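Long-range contacts in putative gamma-hydroxymuconic semialdehyde dehydrogenase (Pseudomonas, PDB 4GO3), which binds NAD+ and probably oxidises gamma-hydroxymuconic semialdehyde to the corresponding acid: residues A253-E258 / R286-K291; E263-G268 / D295-R300; V346-K351 / P366-A371. The protein carries 2 engineered substitutions. All blocks are in the same frame, centred on the assembly; numbering follows the deposited sequence.

Following the chain from the N terminus, the first element joined here is strand 253-256, and helix 262-274, strand 286-290 and helix 294-307 come after it. Contact 1 closes the loop between the two strands, making a beta-alpha-beta unit; contact 2 joins the two helices, so the two contacts cross along the chain. They also touch, because Phe297 lies on Leu287, Leu289 and Val256. Contact 3 follows in series and closes a shorter loop of 14 residues, adding strand 345-348 to strand 367-370. Contacts 1 and 3 belong to the same seven-stranded sheet, with strand 386-392 between them. Leu298 of the second helix reaches Leu347 and Glu370, tying contact 2 to contact 3.

Contact 1. Residues A253-E258 / R286-K291; sequences ANIVFE and RLILHK
Ala253, Asn254, Ile255 and Val256 pair in parallel with Arg286, Leu287, Ile288 and Leu289, and the short strand axes come within 4.6 Å at 17°. Four N-H...O bonds alternate across the pair: Asn254 N to Arg286 O, Ile288 N to Asn254 O, Val256 N to Ile288 O (2.7 Å) and His290 N to Val256 O. On one face of the sheet Ile255 and Ile288 lie side by side and point the same way, with Ile288 CD1 3.8 Å from both Ile255 CG1 and Ala253 CB; helix 395-403 covers them. The other face carries Val256 and Leu289, also alongside each other, where Leu289 CD2 sits 3.7 Å from Val256 CB against helix 294-307. At the N-terminal end, a bend at chi3 (-62°) turns the Arg286 guanidinium so that NH2 lies 3.4 Å from Ala253 CB, which approaches obliquely. NE, NH1 and NH2 of Arg286 are hydrogen-bonded to the carbonyl oxygens of Lys251, Ile401 and Ala402. At the other end the Glu258 carboxylate stands almost perpendicular to the His290 ring, with OE1 above the ring centre, but the model crowds these two residues and the detail is doubtful. OE1 makes no hydrogen bond with the ring; OE2 forms a salt bridge with Arg420, and Phe392 meets the imidazole edge-to-face. The contact closes a beta-alpha-beta unit of the family fold, with largely apolar side chains on both faces. Alternate peptide groups bond across the pair, while Ile255 and Leu287 turn theirs to strands 411-414 and 386-392. The buried Arg286 charge is met by carbonyl oxygens, two from the last turn of helix 395-403, an end whose dipole would be expected to suit a cation.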
loop_
_atom_site.group_PDB
_atom_site.type_symbol
_atom_site.label_atom_id
_atom_site.label_comp_id
_atom_site.label_asym_id
_atom_site.label_seq_id
_atom_site.Cartn_x
_atom_site.Cartn_y
_atom_site.Cartn_z
ATOM N N ALA A 253 -14.567 15.408 -12.689
ATOM C CA ALA A 253 -15.876 16.006 -12.741
ATOM C C ALA A 253 -15.794 17.434 -12.204
ATOM O O ALA A 253 -15.182 17.691 -11.161
ATOM C CB ALA A 253 -16.858 15.190 -11.958
ATOM N N ASN A 254 -16.356 18.373 -12.953
ATOM C CA ASN A 254 -16.532 19.727 -12.481
ATOM C C ASN A 254 -17.987 20.056 -12.604
ATOM O O ASN A 254 -18.464 20.414 -13.661
ATOM C CB ASN A 254 -15.705 20.726 -13.271
ATOM C CG ASN A 254 -15.450 22.009 -12.502
ATOM O OD1 ASN A 254 -16.212 22.389 -11.630
ATOM N ND2 ASN A 254 -14.375 22.684 -12.835
ATOM N N ILE A 255 -18.692 19.904 -11.497
ATOM C CA ILE A 255 -20.128 20.060 -11.476
ATOM C C ILE A 255 -20.497 21.492 -11.190
ATOM O O ILE A 255 -19.951 22.120 -10.291
ATOM C CB ILE A 255 -20.756 19.163 -10.417
ATOM C CG1 ILE A 255 -20.274 17.729 -10.609
ATOM C CG2 ILE A 255 -22.287 19.238 -10.496
ATOM C CD1 ILE A 255 -20.715 16.800 -9.540
ATOM N N VAL A 256 -21.420 22.022 -11.979
ATOM C CA VAL A 256 -21.921 23.373 -11.725
ATOM C C VAL A 256 -23.426 23.380 -11.516
ATOM O O VAL A 256 -24.203 23.184 -12.452
ATOM C CB VAL A 256 -21.544 24.336 -12.846
ATOM C CG1 VAL A 256 -22.059 25.709 -12.536
ATOM C CG2 VAL A 256 -20.043 24.356 -12.994
ATOM N N PHE A 257 -23.817 23.645 -10.284
ATOM C CA PHE A 257 -25.204 23.661 -9.902
ATOM C C PHE A 257 -25.853 24.997 -10.152
ATOM O O PHE A 257 -25.188 25.991 -10.308
ATOM C CB PHE A 257 -25.326 23.299 -8.439
ATOM C CG PHE A 257 -25.042 21.874 -8.152
ATOM C CD1 PHE A 257 -25.969 20.906 -8.425
ATOM C CD2 PHE A 257 -23.846 21.502 -7.601
ATOM C CE1 PHE A 257 -25.704 19.609 -8.159
ATOM C CE2 PHE A 257 -23.579 20.198 -7.331
ATOM C CZ PHE A 257 -24.503 19.256 -7.603
ATOM N N GLU A 258 -27.171 24.999 -10.174
ATOM C CA GLU A 258 -27.957 26.163 -10.557
ATOM C C GLU A 258 -27.706 27.432 -9.741
ATOM O O GLU A 258 -27.811 28.538 -10.253
ATOM C CB GLU A 258 -29.448 25.809 -10.578
ATOM C CG GLU A 258 -30.042 25.386 -9.249
ATOM C CD GLU A 258 -29.492 24.080 -8.711
ATOM O OE1 GLU A 258 -29.484 23.056 -9.409
ATOM O OE2 GLU A 258 -29.080 24.072 -7.548
ATOM N N ARG A 286 -14.402 17.301 -17.335
ATOM C CA ARG A 286 -15.789 16.953 -17.521
ATOM C C ARG A 286 -16.694 17.977 -16.872
ATOM O O ARG A 286 -17.038 17.831 -15.720
ATOM C CB ARG A 286 -16.061 15.617 -16.862
ATOM C CG ARG A 286 -15.430 14.438 -17.518
ATOM C CD ARG A 286 -16.068 13.183 -16.997
ATOM N NE ARG A 286 -15.867 13.028 -15.566
ATOM C CZ ARG A 286 -16.654 12.322 -14.772
ATOM N NH1 ARG A 286 -17.710 11.700 -15.251
ATOM N NH2 ARG A 286 -16.377 12.242 -13.491
ATOM N N LEU A 287 -17.083 18.996 -17.625
ATOM C CA LEU A 287 -18.014 19.993 -17.145
ATOM C C LEU A 287 -19.400 19.420 -17.111
ATOM O O LEU A 287 -19.904 18.965 -18.121
ATOM C CB LEU A 287 -18.012 21.194 -18.058
ATOM C CG LEU A 287 -17.082 22.312 -17.634
ATOM C CD1 LEU A 287 -17.102 23.403 -18.669
ATOM C CD2 LEU A 287 -17.474 22.839 -16.286
ATOM N N ILE A 288 -20.005 19.446 -15.931
ATOM C CA ILE A 288 -21.350 18.950 -15.703
ATOM C C ILE A 288 -22.195 20.127 -15.250
ATOM O O ILE A 288 -22.106 20.558 -14.114
ATOM C CB ILE A 288 -21.356 17.889 -14.614
ATOM C CG1 ILE A 288 -20.609 16.656 -15.076
ATOM C CG2 ILE A 288 -22.744 17.527 -14.234
ATOM C CD1 ILE A 288 -19.946 15.923 -13.972
ATOM N N LEU A 289 -23.009 20.655 -16.151
ATOM C CA LEU A 289 -23.727 21.888 -15.888
ATOM C C LEU A 289 -25.194 21.630 -15.690
ATOM O O LEU A 289 -25.805 20.865 -16.433
ATOM C CB LEU A 289 -23.542 22.861 -17.037
ATOM C CG LEU A 289 -22.095 22.959 -17.536
ATOM C CD1 LEU A 289 -22.022 23.878 -18.746
ATOM C CD2 LEU A 289 -21.183 23.448 -16.420
ATOM N N HIS A 290 -25.750 22.321 -14.725
ATOM C CA HIS A 290 -27.159 22.259 -14.478
ATOM C C HIS A 290 -27.841 22.970 -15.605
ATOM O O HIS A 290 -27.495 24.087 -15.930
ATOM C CB HIS A 290 -27.452 22.947 -13.167
ATOM C CG HIS A 290 -28.898 23.041 -12.846
ATOM N ND1 HIS A 290 -29.635 21.963 -12.430
ATOM C CD2 HIS A 290 -29.739 24.091 -12.857
ATOM C CE1 HIS A 290 -30.875 22.341 -12.211
ATOM N NE2 HIS A 290 -30.963 23.629 -12.457
ATOM N N LYS A 291 -28.811 22.300 -16.201
ATOM C CA LYS A 291 -29.516 22.783 -17.366
ATOM C C LYS A 291 -29.996 24.220 -17.283
ATOM O O LYS A 291 -30.172 24.864 -18.295
ATOM C CB LYS A 291 -30.693 21.869 -17.652
ATOM C CG LYS A 291 -31.712 21.800 -16.551
ATOM C CD LYS A 291 -33.123 21.785 -17.121
ATOM C CE LYS A 291 -34.154 21.204 -16.158
ATOM N NZ LYS A 291 -34.899 20.093 -16.793
#

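Contact 2. Residues E263-G268 / D295-R300; sequences EAAVNG and DQFLER
Glu263 begins the contact with the aliphatic part of its side chain: CG lies over one face of the Arg300 guanidinium, 3.3 Å from NH2, and CB rests near the rim of the same face. The side chains are roughly perpendicular, while carboxylate and guanidinium planes are only 13° apart. The charged ends do not meet, since Glu263 OE2 is 4.7 Å from Arg300 NH2; OE2 makes instead a long, weak ion pair with Arg487 of the second subunit. Two residues on, Ala265 places CB in the plane of the Phe297 ring, at its edge, 3.8 Å from CE1. Val266 does the most. With CG1 anti to the backbone N (chi1 170°), its other methyl, CG2, lies beside that nitrogen and over the ring face in a CH-pi contact, 3.8 Å from the centroid of the Phe297 ring and shifted toward the rim. CG1 approaches the Arg300 backbone, 4.0 Å from Arg300 O. Val266 and Phe297 run antiparallel alongside one another, between helix segments whose axes approach to 9.6 Å at 50°. The ring is further packed by Ile262 and Ala269 of helix 262-274 and by Leu287 and Leu289 of the sheet, so it wedges between the two helices and the strands of the sheet. No hydrogen bond or salt bridge links the segments. Their cohesion is apolar in the buried part, while at the exposed margin methylene groups lie against a guanidinium whose attraction to the nearby carboxylate should be long-range.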
loop_
_atom_site.group_PDB
_atom_site.type_symbol
_atom_site.label_atom_id
_atom_site.label_comp_id
_atom_site.label_asym_id
_atom_site.label_seq_id
_atom_site.Cartn_x
_atom_site.Cartn_y
_atom_site.Cartn_z
ATOM N N GLU A 263 -19.819 33.336 -12.579
ATOM C CA GLU A 263 -18.590 33.967 -13.015
ATOM C C GLU A 263 -17.404 33.256 -12.394
ATOM O O GLU A 263 -16.400 33.031 -13.031
ATOM C CB GLU A 263 -18.574 35.431 -12.615
ATOM C CG GLU A 263 -17.727 36.285 -13.490
ATOM C CD GLU A 263 -17.059 37.362 -12.718
ATOM O OE1 GLU A 263 -17.614 37.756 -11.685
ATOM O OE2 GLU A 263 -15.982 37.809 -13.141
ATOM N N ALA A 264 -17.541 32.909 -11.125
ATOM C CA ALA A 264 -16.509 32.215 -10.396
ATOM C C ALA A 264 -16.331 30.842 -10.974
ATOM O O ALA A 264 -15.217 30.410 -11.204
ATOM C CB ALA A 264 -16.873 32.125 -8.930
ATOM N N ALA A 265 -17.443 30.159 -11.199
ATOM C CA ALA A 265 -17.416 28.810 -11.737
ATOM C C ALA A 265 -16.737 28.785 -13.096
ATOM O O ALA A 265 -15.977 27.869 -13.394
ATOM C CB ALA A 265 -18.827 28.223 -11.814
ATOM N N VAL A 266 -17.010 29.788 -13.919
ATOM C CA VAL A 266 -16.410 29.855 -15.245
ATOM C C VAL A 266 -14.903 30.024 -15.143
ATOM O O VAL A 266 -14.148 29.313 -15.799
ATOM C CB VAL A 266 -16.977 30.996 -16.065
ATOM C CG1 VAL A 266 -16.156 31.173 -17.325
ATOM C CG2 VAL A 266 -18.435 30.719 -16.404
ATOM N N ASN A 267 -14.453 30.944 -14.312
ATOM C CA ASN A 267 -13.033 31.111 -14.101
ATOM C C ASN A 267 -12.388 29.860 -13.553
ATOM O O ASN A 267 -11.318 29.484 -13.980
ATOM C CB ASN A 267 -12.778 32.249 -13.144
ATOM C CG ASN A 267 -13.010 33.580 -13.760
ATOM O OD1 ASN A 267 -12.779 33.780 -14.935
ATOM N ND2 ASN A 267 -13.470 34.514 -12.961
ATOM N N GLY A 268 -13.039 29.223 -12.595
ATOM C CA GLY A 268 -12.527 27.993 -12.035
ATOM C C GLY A 268 -12.445 26.904 -13.080
ATOM O O GLY A 268 -11.415 26.220 -13.197
ATOM N N ASP A 295 -26.527 27.488 -20.265
ATOM C CA ASP A 295 -26.493 28.484 -21.324
ATOM C C ASP A 295 -25.831 29.744 -20.846
ATOM O O ASP A 295 -25.013 30.318 -21.533
ATOM C CB ASP A 295 -27.898 28.808 -21.804
ATOM C CG ASP A 295 -28.520 27.671 -22.562
ATOM O OD1 ASP A 295 -27.802 26.710 -22.863
ATOM O OD2 ASP A 295 -29.727 27.727 -22.845
ATOM N N GLN A 296 -26.189 30.184 -19.657
ATOM C CA GLN A 296 -25.542 31.349 -19.095
ATOM C C GLN A 296 -24.077 31.065 -18.947
ATOM O O GLN A 296 -23.246 31.892 -19.256
ATOM C CB GLN A 296 -26.144 31.702 -17.744
ATOM C CG GLN A 296 -27.622 31.932 -17.816
ATOM C CD GLN A 296 -28.365 31.323 -16.669
ATOM O OE1 GLN A 296 -28.220 31.754 -15.528
ATOM N NE2 GLN A 296 -29.179 30.317 -16.959
ATOM N N PHE A 297 -23.772 29.868 -18.478
ATOM C CA PHE A 297 -22.405 29.482 -18.221
ATOM C C PHE A 297 -21.590 29.432 -19.483
ATOM O O PHE A 297 -20.571 30.090 -19.582
ATOM C CB PHE A 297 -22.386 28.106 -17.562
ATOM C CG PHE A 297 -21.020 27.641 -17.144
ATOM C CD1 PHE A 297 -20.556 27.875 -15.879
ATOM C CD2 PHE A 297 -20.220 26.954 -18.010
ATOM C CE1 PHE A 297 -19.326 27.450 -15.506
ATOM C CE2 PHE A 297 -19.000 26.534 -17.629
ATOM C CZ PHE A 297 -18.551 26.782 -16.382
ATOM N N LEU A 298 -22.032 28.615 -20.432
ATOM C CA LEU A 298 -21.304 28.362 -21.685
ATOM C C LEU A 298 -20.981 29.625 -22.491
ATOM O O LEU A 298 -19.980 29.686 -23.179
ATOM C CB LEU A 298 -22.032 27.334 -22.553
ATOM C CG LEU A 298 -21.945 25.906 -22.018
ATOM C CD1 LEU A 298 -22.942 24.997 -22.715
ATOM C CD2 LEU A 298 -20.529 25.342 -22.122
ATOM N N GLU A 299 -21.862 30.599 -22.362
ATOM C CA GLU A 299 -21.707 31.907 -22.932
ATOM C C GLU A 299 -20.439 32.597 -22.479
ATOM O O GLU A 299 -19.754 33.166 -23.307
ATOM C CB GLU A 299 -22.909 32.763 -22.563
ATOM C CG GLU A 299 -23.215 33.870 -23.530
ATOM C CD GLU A 299 -24.335 33.502 -24.456
ATOM O OE1 GLU A 299 -25.506 33.578 -24.034
ATOM O OE2 GLU A 299 -24.055 33.123 -25.607
ATOM N N ARG A 300 -20.136 32.558 -21.197
ATOM C CA ARG A 300 -18.968 33.232 -20.708
ATOM C C ARG A 300 -17.785 32.321 -20.797
ATOM O O ARG A 300 -16.664 32.774 -20.938
ATOM C CB ARG A 300 -19.184 33.661 -19.270
ATOM C CG ARG A 300 -20.616 33.743 -18.896
ATOM C CD ARG A 300 -20.774 34.052 -17.443
ATOM N NE ARG A 300 -20.100 35.287 -17.102
ATOM C CZ ARG A 300 -20.442 36.077 -16.096
ATOM N NH1 ARG A 300 -21.464 35.764 -15.318
ATOM N NH2 ARG A 300 -19.756 37.180 -15.873
#

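Contact 3. Residues V346-K351 / P366-A371; sequences VLAGGK and PTVVEA
Thr367 reaches across to Ala348 and Gly350 with every atom of its side chain. CB lies 3.8 Å from Gly350 N; CG2, anti to the backbone N, comes to 3.5 Å from Gly350 N and also lies near Ala348 O; and OG1, turned beside the backbone N at chi1 -65°, accepts the Gly350 N-H at 2.9 Å (Gly350 N to Thr367 OG1). The same hydroxyl donates to Glu365 O, so both bonds fix its rotation and hold the glycine turn against the strand. Gly349 and Gly350 both have positive phi, and they carry the chain away from strand 345-348. Before this turn the antiparallel pairing is shifted by one residue at a classic beta bulge, in which Leu347 and Ala348 together face Val368. Val368 O takes a firm bond from Leu347 N, 2.7 Å, and a weak one from Ala348 N, 3.5 Å; Val368 N returns a bond to Ala348 O at 2.8 Å. On one face of the ladder, Val346 CG2 meets Val369 CG2 at 3.9 Å, the non-hydrogen-bonded pair. Leu347 crosses toward Glu370, with CD1 4.0 Å from Glu370 OE1, an apolar approach to an oxygen whose salt-bridge partner is Arg391. Strand 345-348 is the outermost strand at this end of the sheet within the chain, and strand 386-392 runs along the other side of 367-370. Helix 294-307 covers the face bearing Ala348 and Val368 through Phe301 and Ile302, its Lys306 NZ is hydrogen-bonded to Leu347 O, and Phe274 of helix 262-274 packs on Pro366 and Val368.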
loop_
_atom_site.group_PDB
_atom_site.type_symbol
_atom_site.label_atom_id
_atom_site.label_comp_id
_atom_site.label_asym_id
_atom_site.label_seq_id
_atom_site.Cartn_x
_atom_site.Cartn_y
_atom_site.Cartn_z
ATOM N N VAL A 346 -18.473 20.502 -30.979
ATOM C CA VAL A 346 -17.457 21.432 -30.549
ATOM C C VAL A 346 -17.892 22.879 -30.453
ATOM O O VAL A 346 -18.225 23.488 -31.414
ATOM C CB VAL A 346 -16.338 21.401 -31.521
ATOM C CG1 VAL A 346 -15.373 22.461 -31.229
ATOM C CG2 VAL A 346 -15.710 20.108 -31.483
ATOM N N LEU A 347 -17.819 23.440 -29.275
ATOM C CA LEU A 347 -18.257 24.809 -29.021
ATOM C C LEU A 347 -17.087 25.789 -29.040
ATOM O O LEU A 347 -17.291 27.000 -29.084
ATOM C CB LEU A 347 -18.973 24.893 -27.669
ATOM C CG LEU A 347 -20.003 23.816 -27.318
ATOM C CD1 LEU A 347 -20.722 24.160 -26.016
ATOM C CD2 LEU A 347 -21.011 23.620 -28.439
ATOM N N ALA A 348 -15.884 25.262 -28.995
ATOM C CA ALA A 348 -14.690 26.052 -29.140
ATOM C C ALA A 348 -13.588 25.058 -29.361
ATOM O O ALA A 348 -13.625 23.989 -28.818
ATOM C CB ALA A 348 -14.426 26.868 -27.895
ATOM N N GLY A 349 -12.609 25.407 -30.167
ATOM C CA GLY A 349 -11.510 24.511 -30.423
ATOM C C GLY A 349 -11.825 23.436 -31.436
ATOM O O GLY A 349 -12.588 23.638 -32.360
ATOM N N GLY A 350 -11.228 22.268 -31.245
ATOM C CA GLY A 350 -11.502 21.138 -32.106
ATOM C C GLY A 350 -10.334 20.779 -32.992
ATOM O O GLY A 350 -10.413 19.849 -33.786
ATOM N N LYS A 351 -9.243 21.521 -32.860
ATOM C CA LYS A 351 -8.049 21.244 -33.641
ATOM C C LYS A 351 -6.927 22.219 -33.348
ATOM O O LYS A 351 -7.048 23.080 -32.487
ATOM C CB LYS A 351 -8.366 21.248 -35.137
ATOM C CG LYS A 351 -7.510 20.287 -35.949
ATOM C CD LYS A 351 -7.294 20.796 -37.360
ATOM C CE LYS A 351 -8.611 20.978 -38.091
ATOM N NZ LYS A 351 -8.984 22.413 -38.190
ATOM N N PRO A 366 -7.753 25.547 -27.113
ATOM C CA PRO A 366 -8.637 25.265 -25.981
ATOM C C PRO A 366 -9.966 24.760 -26.547
ATOM O O PRO A 366 -10.651 25.494 -27.285
ATOM C CB PRO A 366 -8.820 26.632 -25.344
ATOM C CG PRO A 366 -7.607 27.396 -25.726
ATOM C CD PRO A 366 -7.188 26.905 -27.059
ATOM N N THR A 367 -10.306 23.514 -26.225
ATOM C CA THR A 367 -11.409 22.836 -26.887
ATOM C C THR A 367 -12.540 22.517 -25.905
ATOM O O THR A 367 -12.306 22.126 -24.760
ATOM C CB THR A 367 -10.915 21.547 -27.563
ATOM O OG1 THR A 367 -10.002 21.887 -28.613
ATOM C CG2 THR A 367 -12.077 20.779 -28.146
ATOM N N VAL A 368 -13.770 22.696 -26.360
ATOM C CA VAL A 368 -14.934 22.470 -25.526
ATOM C C VAL A 368 -15.967 21.743 -26.355
ATOM O O VAL A 368 -16.374 22.229 -27.404
ATOM C CB VAL A 368 -15.553 23.797 -25.056
ATOM C CG1 VAL A 368 -16.739 23.532 -24.116
ATOM C CG2 VAL A 368 -14.510 24.657 -24.378
ATOM N N VAL A 369 -16.412 20.592 -25.874
ATOM C CA VAL A 369 -17.272 19.717 -26.660
ATOM C C VAL A 369 -18.536 19.333 -25.907
ATOM O O VAL A 369 -18.469 18.800 -24.803
ATOM C CB VAL A 369 -16.514 18.433 -27.040
ATOM C CG1 VAL A 369 -17.424 17.476 -27.786
ATOM C CG2 VAL A 369 -15.307 18.783 -27.865
ATOM N N GLU A 370 -19.696 19.594 -26.478
ATOM C CA GLU A 370 -20.926 19.182 -25.844
ATOM C C GLU A 370 -21.147 17.731 -26.182
ATOM O O GLU A 370 -21.095 17.358 -27.323
ATOM C CB GLU A 370 -22.083 20.030 -26.334
ATOM C CG GLU A 370 -23.396 19.608 -25.785
ATOM C CD GLU A 370 -23.909 20.533 -24.729
ATOM O OE1 GLU A 370 -23.687 21.736 -24.844
ATOM O OE2 GLU A 370 -24.551 20.052 -23.788
ATOM N N ALA A 371 -21.378 16.909 -25.176
ATOM C CA ALA A 371 -21.386 15.460 -25.344
ATOM C C ALA A 371 -22.414 14.756 -24.454
ATOM O O ALA A 371 -23.260 15.398 -23.820
ATOM C CB ALA A 371 -20.000 14.909 -25.087
#